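Local coordinates for uncharacterized protein (Sinorhizobium meliloti, PDB 3U5R), which is of unknown function but belongs to the AhpC/TSA family of thioredoxin-like proteins and may have antioxidant or oxidoreductase activity, at residues Pro72-Phe84 with Phe162-Thr174. Numbering follows the deposited sequence.
Sequences PFVVLIREALAKF and FDDARPGNGKDVT
Phe162 drives its ring against Ile77 and the start of helix 78-88; chi1 of -176° turns it that way, CG anti to the backbone N. Beyond CB, CD2 lies beside Ile77 CG2 at 3.9 Å, CE2 meets Ala80 CB at 3.7 Å, and CZ rests by the Ala80 carbonyl group. On the other flank, CE1 points into the face of Phe84, 4.1 Å from its CG, in a T-shaped stack with planes at 80°. Val173 CG1 lies at the Phe162 ring edge, in its plane, and touches Ile77 CG2 and Ala80 CB, while CG2 reaches Leu76 CG at 3.7 Å. Leu76 in turn extends CD2 over the backbone of Arg166. At the far end Pro167 lays its ring across Phe73, CD 3.4 Å from CD2 of Phe73 and CG over the face in a CH-pi contact. With an alanine at Phe73, the Pro167 ring would probably lose the aromatic face it lies over. The loop keeps its own shape: Asn169 OD1 takes Arg166 N and Lys171 N from opposite faces of its amide. This apolar seam packs the loop between strand 156-160 and helix 176-186 against helix 72-75, the turn after it and the start of helix 78-88, in a thioredoxin-like fold of the AhpC/TSA family.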
loop_
_atom_site.group_PDB
_atom_site.type_symbol
_atom_site.label_atom_id
_atom_site.label_comp_id
_atom_site.label_asym_id
_atom_site.label_seq_id
_atom_site.Cartn_x
_atom_site.Cartn_y
_atom_site.Cartn_z
ATOM N N PRO A 72 -11.176 5.818 -7.521
ATOM C CA PRO A 72 -10.568 7.047 -8.142
ATOM C C PRO A 72 -9.340 7.578 -7.432
ATOM O O PRO A 72 -8.413 8.122 -8.067
ATOM C CB PRO A 72 -11.672 8.105 -8.055
ATOM C CG PRO A 72 -12.937 7.302 -7.952
ATOM C CD PRO A 72 -12.609 6.026 -7.212
ATOM N N PHE A 73 -9.258 7.396 -6.133
ATOM C CA PHE A 73 -8.048 7.858 -5.421
ATOM C C PHE A 73 -6.848 6.987 -5.689
ATOM O O PHE A 73 -5.706 7.495 -5.656
ATOM C CB PHE A 73 -8.312 7.949 -3.892
ATOM C CG PHE A 73 -9.348 8.933 -3.572
ATOM C CD1 PHE A 73 -10.678 8.627 -3.766
ATOM C CD2 PHE A 73 -8.981 10.219 -3.163
ATOM C CE1 PHE A 73 -11.641 9.587 -3.523
ATOM C CE2 PHE A 73 -9.933 11.201 -2.932
ATOM C CZ PHE A 73 -11.253 10.875 -3.132
ATOM N N VAL A 74 -7.068 5.684 -5.939
ATOM C CA VAL A 74 -5.981 4.869 -6.400
ATOM C C VAL A 74 -5.678 5.061 -7.889
ATOM O O VAL A 74 -4.524 5.077 -8.283
ATOM C CB VAL A 74 -6.294 3.386 -6.117
ATOM C CG1 VAL A 74 -5.238 2.423 -6.790
ATOM C CG2 VAL A 74 -6.362 3.183 -4.594
ATOM N N VAL A 75 -6.724 5.135 -8.734
ATOM C CA VAL A 75 -6.530 5.439 -10.188
ATOM C C VAL A 75 -5.615 6.649 -10.392
ATOM O O VAL A 75 -4.622 6.621 -11.175
ATOM C CB VAL A 75 -7.944 5.564 -10.931
ATOM C CG1 VAL A 75 -7.842 6.241 -12.392
ATOM C CG2 VAL A 75 -8.641 4.124 -10.995
ATOM N N LEU A 76 -5.889 7.711 -9.643
ATOM C CA LEU A 76 -4.998 8.880 -9.656
ATOM C C LEU A 76 -3.463 8.591 -9.571
ATOM O O LEU A 76 -2.657 9.254 -10.258
ATOM C CB LEU A 76 -5.391 9.833 -8.522
ATOM C CG LEU A 76 -4.579 11.116 -8.437
ATOM C CD1 LEU A 76 -4.949 12.179 -9.511
ATOM C CD2 LEU A 76 -4.793 11.672 -7.038
ATOM N N ILE A 77 -3.026 7.654 -8.721
ATOM C CA ILE A 77 -1.609 7.531 -8.410
ATOM C C ILE A 77 -1.049 6.214 -8.977
ATOM O O ILE A 77 0.062 5.812 -8.681
ATOM C CB ILE A 77 -1.395 7.508 -6.900
ATOM C CG1 ILE A 77 -2.191 6.308 -6.328
ATOM C CG2 ILE A 77 -1.859 8.797 -6.268
ATOM C CD1 ILE A 77 -1.883 6.069 -4.867
ATOM N N ARG A 78 -1.806 5.481 -9.747
ATOM C CA ARG A 78 -1.387 4.169 -10.149
ATOM C C ARG A 78 -0.106 4.125 -11.005
ATOM O O ARG A 78 0.788 3.375 -10.742
ATOM C CB ARG A 78 -2.574 3.412 -10.710
ATOM C CG ARG A 78 -2.385 2.548 -11.834
ATOM C CD ARG A 78 -3.546 2.735 -12.822
ATOM N NE ARG A 78 -4.755 2.049 -12.464
ATOM C CZ ARG A 78 -5.906 2.157 -13.088
ATOM N NH1 ARG A 78 -6.067 2.971 -14.100
ATOM N NH2 ARG A 78 -6.911 1.452 -12.666
ATOM N N GLU A 79 -0.015 5.008 -11.959
ATOM C CA GLU A 79 1.181 5.106 -12.735
ATOM C C GLU A 79 2.396 5.526 -11.861
ATOM O O GLU A 79 3.442 5.031 -12.003
ATOM C CB GLU A 79 0.950 6.042 -13.895
ATOM C CG GLU A 79 -0.054 5.526 -14.918
ATOM C CD GLU A 79 -1.545 5.681 -14.508
ATOM O OE1 GLU A 79 -1.890 6.366 -13.509
ATOM O OE2 GLU A 79 -2.389 5.082 -15.226
ATOM N N ALA A 80 2.185 6.469 -10.974
ATOM C CA ALA A 80 3.181 6.943 -10.063
ATOM C C ALA A 80 3.636 5.893 -9.080
ATOM O O ALA A 80 4.733 5.828 -8.771
ATOM C CB ALA A 80 2.738 8.117 -9.383
ATOM N N LEU A 81 2.740 5.078 -8.633
ATOM C CA LEU A 81 3.108 4.052 -7.688
ATOM C C LEU A 81 4.008 2.995 -8.346
ATOM O O LEU A 81 4.963 2.504 -7.734
ATOM C CB LEU A 81 1.832 3.404 -7.188
ATOM C CG LEU A 81 1.969 2.248 -6.185
ATOM C CD1 LEU A 81 2.747 2.769 -4.956
ATOM C CD2 LEU A 81 0.514 1.793 -5.771
ATOM N N ALA A 82 3.678 2.600 -9.588
ATOM C CA ALA A 82 4.494 1.635 -10.278
ATOM C C ALA A 82 5.882 2.247 -10.529
ATOM O O ALA A 82 6.923 1.564 -10.377
ATOM C CB ALA A 82 3.789 1.173 -11.602
ATOM N N LYS A 83 5.916 3.526 -10.886
ATOM C CA LYS A 83 7.194 4.224 -11.083
ATOM C C LYS A 83 8.022 4.308 -9.767
ATOM O O LYS A 83 9.254 3.970 -9.699
ATOM C CB LYS A 83 6.890 5.640 -11.618
ATOM C CG LYS A 83 8.091 6.632 -11.635
ATOM C CD LYS A 83 9.239 6.059 -12.443
ATOM C CE LYS A 83 10.264 7.188 -12.794
ATOM N NZ LYS A 83 9.419 8.462 -12.779
ATOM N N PHE A 84 7.346 4.729 -8.702
ATOM C CA PHE A 84 7.957 4.805 -7.361
ATOM C C PHE A 84 8.554 3.460 -6.967
ATOM O O PHE A 84 9.725 3.377 -6.584
ATOM C CB PHE A 84 6.844 5.179 -6.375
ATOM C CG PHE A 84 7.194 4.979 -4.917
ATOM C CD1 PHE A 84 7.850 5.944 -4.218
ATOM C CD2 PHE A 84 6.811 3.845 -4.245
ATOM C CE1 PHE A 84 8.137 5.782 -2.815
ATOM C CE2 PHE A 84 7.080 3.717 -2.844
ATOM C CZ PHE A 84 7.750 4.663 -2.185
ATOM N N PHE A 162 0.335 9.510 -0.052
ATOM C CA PHE A 162 1.462 9.321 -1.010
ATOM C C PHE A 162 2.074 10.704 -1.267
ATOM O O PHE A 162 3.332 10.909 -1.371
ATOM C CB PHE A 162 0.825 8.680 -2.274
ATOM C CG PHE A 162 1.788 8.308 -3.362
ATOM C CD1 PHE A 162 2.782 7.353 -3.143
ATOM C CD2 PHE A 162 1.644 8.865 -4.652
ATOM C CE1 PHE A 162 3.684 6.985 -4.188
ATOM C CE2 PHE A 162 2.509 8.522 -5.721
ATOM C CZ PHE A 162 3.536 7.548 -5.506
ATOM N N ASP A 163 1.181 11.685 -1.409
ATOM C CA ASP A 163 1.567 13.099 -1.558
ATOM C C ASP A 163 0.271 13.889 -1.513
ATOM O O ASP A 163 -0.789 13.310 -1.217
ATOM C CB ASP A 163 2.251 13.327 -2.923
ATOM C CG ASP A 163 1.363 12.815 -4.108
ATOM O OD1 ASP A 163 0.089 12.756 -3.962
ATOM O OD2 ASP A 163 1.925 12.478 -5.189
ATOM N N ASP A 164 0.315 15.166 -1.888
ATOM C CA ASP A 164 -0.821 16.093 -1.642
ATOM C C ASP A 164 -1.882 15.986 -2.785
ATOM O O ASP A 164 -2.920 16.682 -2.737
ATOM C CB ASP A 164 -0.331 17.591 -1.580
ATOM C CG ASP A 164 0.438 17.976 -0.269
ATOM O OD1 ASP A 164 0.064 17.478 0.825
ATOM O OD2 ASP A 164 1.397 18.873 -0.321
ATOM N N ALA A 165 -1.614 15.196 -3.834
ATOM C CA ALA A 165 -2.539 15.123 -4.977
ATOM C C ALA A 165 -3.840 14.407 -4.585
ATOM O O ALA A 165 -3.844 13.354 -3.847
ATOM C CB ALA A 165 -1.875 14.434 -6.185
ATOM N N ARG A 166 -4.957 14.953 -5.089
ATOM C CA ARG A 166 -6.287 14.344 -4.919
ATOM C C ARG A 166 -7.033 14.437 -6.245
ATOM O O ARG A 166 -6.699 15.274 -7.052
ATOM C CB ARG A 166 -7.115 15.110 -3.828
ATOM C CG ARG A 166 -6.417 15.153 -2.404
ATOM C CD ARG A 166 -6.482 13.755 -1.671
ATOM N NE ARG A 166 -5.920 13.794 -0.305
ATOM C CZ ARG A 166 -4.630 13.675 0.044
ATOM N NH1 ARG A 166 -3.681 13.548 -0.892
ATOM N NH2 ARG A 166 -4.261 13.717 1.368
ATOM N N PRO A 167 -7.987 13.550 -6.506
ATOM C CA PRO A 167 -8.668 13.651 -7.818
ATOM C C PRO A 167 -9.301 15.051 -7.971
ATOM O O PRO A 167 -10.064 15.450 -7.083
ATOM C CB PRO A 167 -9.778 12.650 -7.670
ATOM C CG PRO A 167 -9.175 11.642 -6.751
ATOM C CD PRO A 167 -8.405 12.343 -5.771
ATOM N N GLY A 168 -8.924 15.772 -9.028
ATOM C CA GLY A 168 -9.522 17.078 -9.371
ATOM C C GLY A 168 -8.913 18.242 -8.627
ATOM O O GLY A 168 -9.369 19.387 -8.833
ATOM N N ASN A 169 -7.894 17.997 -7.763
ATOM C CA ASN A 169 -7.319 19.172 -7.013
ATOM C C ASN A 169 -6.187 19.854 -7.741
ATOM O O ASN A 169 -5.590 20.787 -7.221
ATOM C CB ASN A 169 -6.944 18.885 -5.513
ATOM C CG ASN A 169 -5.583 18.223 -5.323
ATOM O OD1 ASN A 169 -4.910 17.788 -6.266
ATOM N ND2 ASN A 169 -5.163 18.148 -4.054
ATOM N N GLY A 170 -5.848 19.365 -8.936
ATOM C CA GLY A 170 -4.859 20.087 -9.737
ATOM C C GLY A 170 -3.389 19.821 -9.475
ATOM O O GLY A 170 -2.577 20.297 -10.246
ATOM N N LYS A 171 -3.039 19.167 -8.355
ATOM C CA LYS A 171 -1.646 18.991 -7.939
ATOM C C LYS A 171 -1.054 17.795 -8.663
ATOM O O LYS A 171 -1.745 16.809 -8.906
ATOM C CB LYS A 171 -1.568 18.832 -6.414
ATOM C CG LYS A 171 -1.987 20.158 -5.697
ATOM C CD LYS A 171 -1.740 20.088 -4.184
ATOM C CE LYS A 171 -1.667 21.522 -3.616
ATOM N NZ LYS A 171 -1.723 21.353 -2.153
ATOM N N ASP A 172 0.202 17.913 -9.057
ATOM C CA ASP A 172 0.937 16.858 -9.709
ATOM C C ASP A 172 1.067 15.650 -8.758
ATOM O O ASP A 172 1.338 15.846 -7.604
ATOM C CB ASP A 172 2.387 17.362 -10.023
ATOM C CG ASP A 172 2.438 18.320 -11.243
ATOM O OD1 ASP A 172 1.533 18.243 -12.136
ATOM O OD2 ASP A 172 3.407 19.132 -11.313
ATOM N N VAL A 173 0.969 14.445 -9.283
ATOM C CA VAL A 173 1.203 13.197 -8.518
ATOM C C VAL A 173 2.719 12.892 -8.566
ATOM O O VAL A 173 3.252 12.512 -9.625
ATOM C CB VAL A 173 0.366 11.975 -9.019
ATOM C CG1 VAL A 173 0.547 10.756 -8.041
ATOM C CG2 VAL A 173 -1.102 12.330 -9.125
ATOM N N THR A 174 3.381 13.131 -7.432
ATOM C CA THR A 174 4.841 13.090 -7.294
ATOM C C THR A 174 5.271 11.984 -6.351
ATOM O O THR A 174 6.420 11.564 -6.380
ATOM C CB THR A 174 5.380 14.364 -6.582
ATOM O OG1 THR A 174 4.782 14.446 -5.266
ATOM C CG2 THR A 174 5.038 15.712 -7.409
#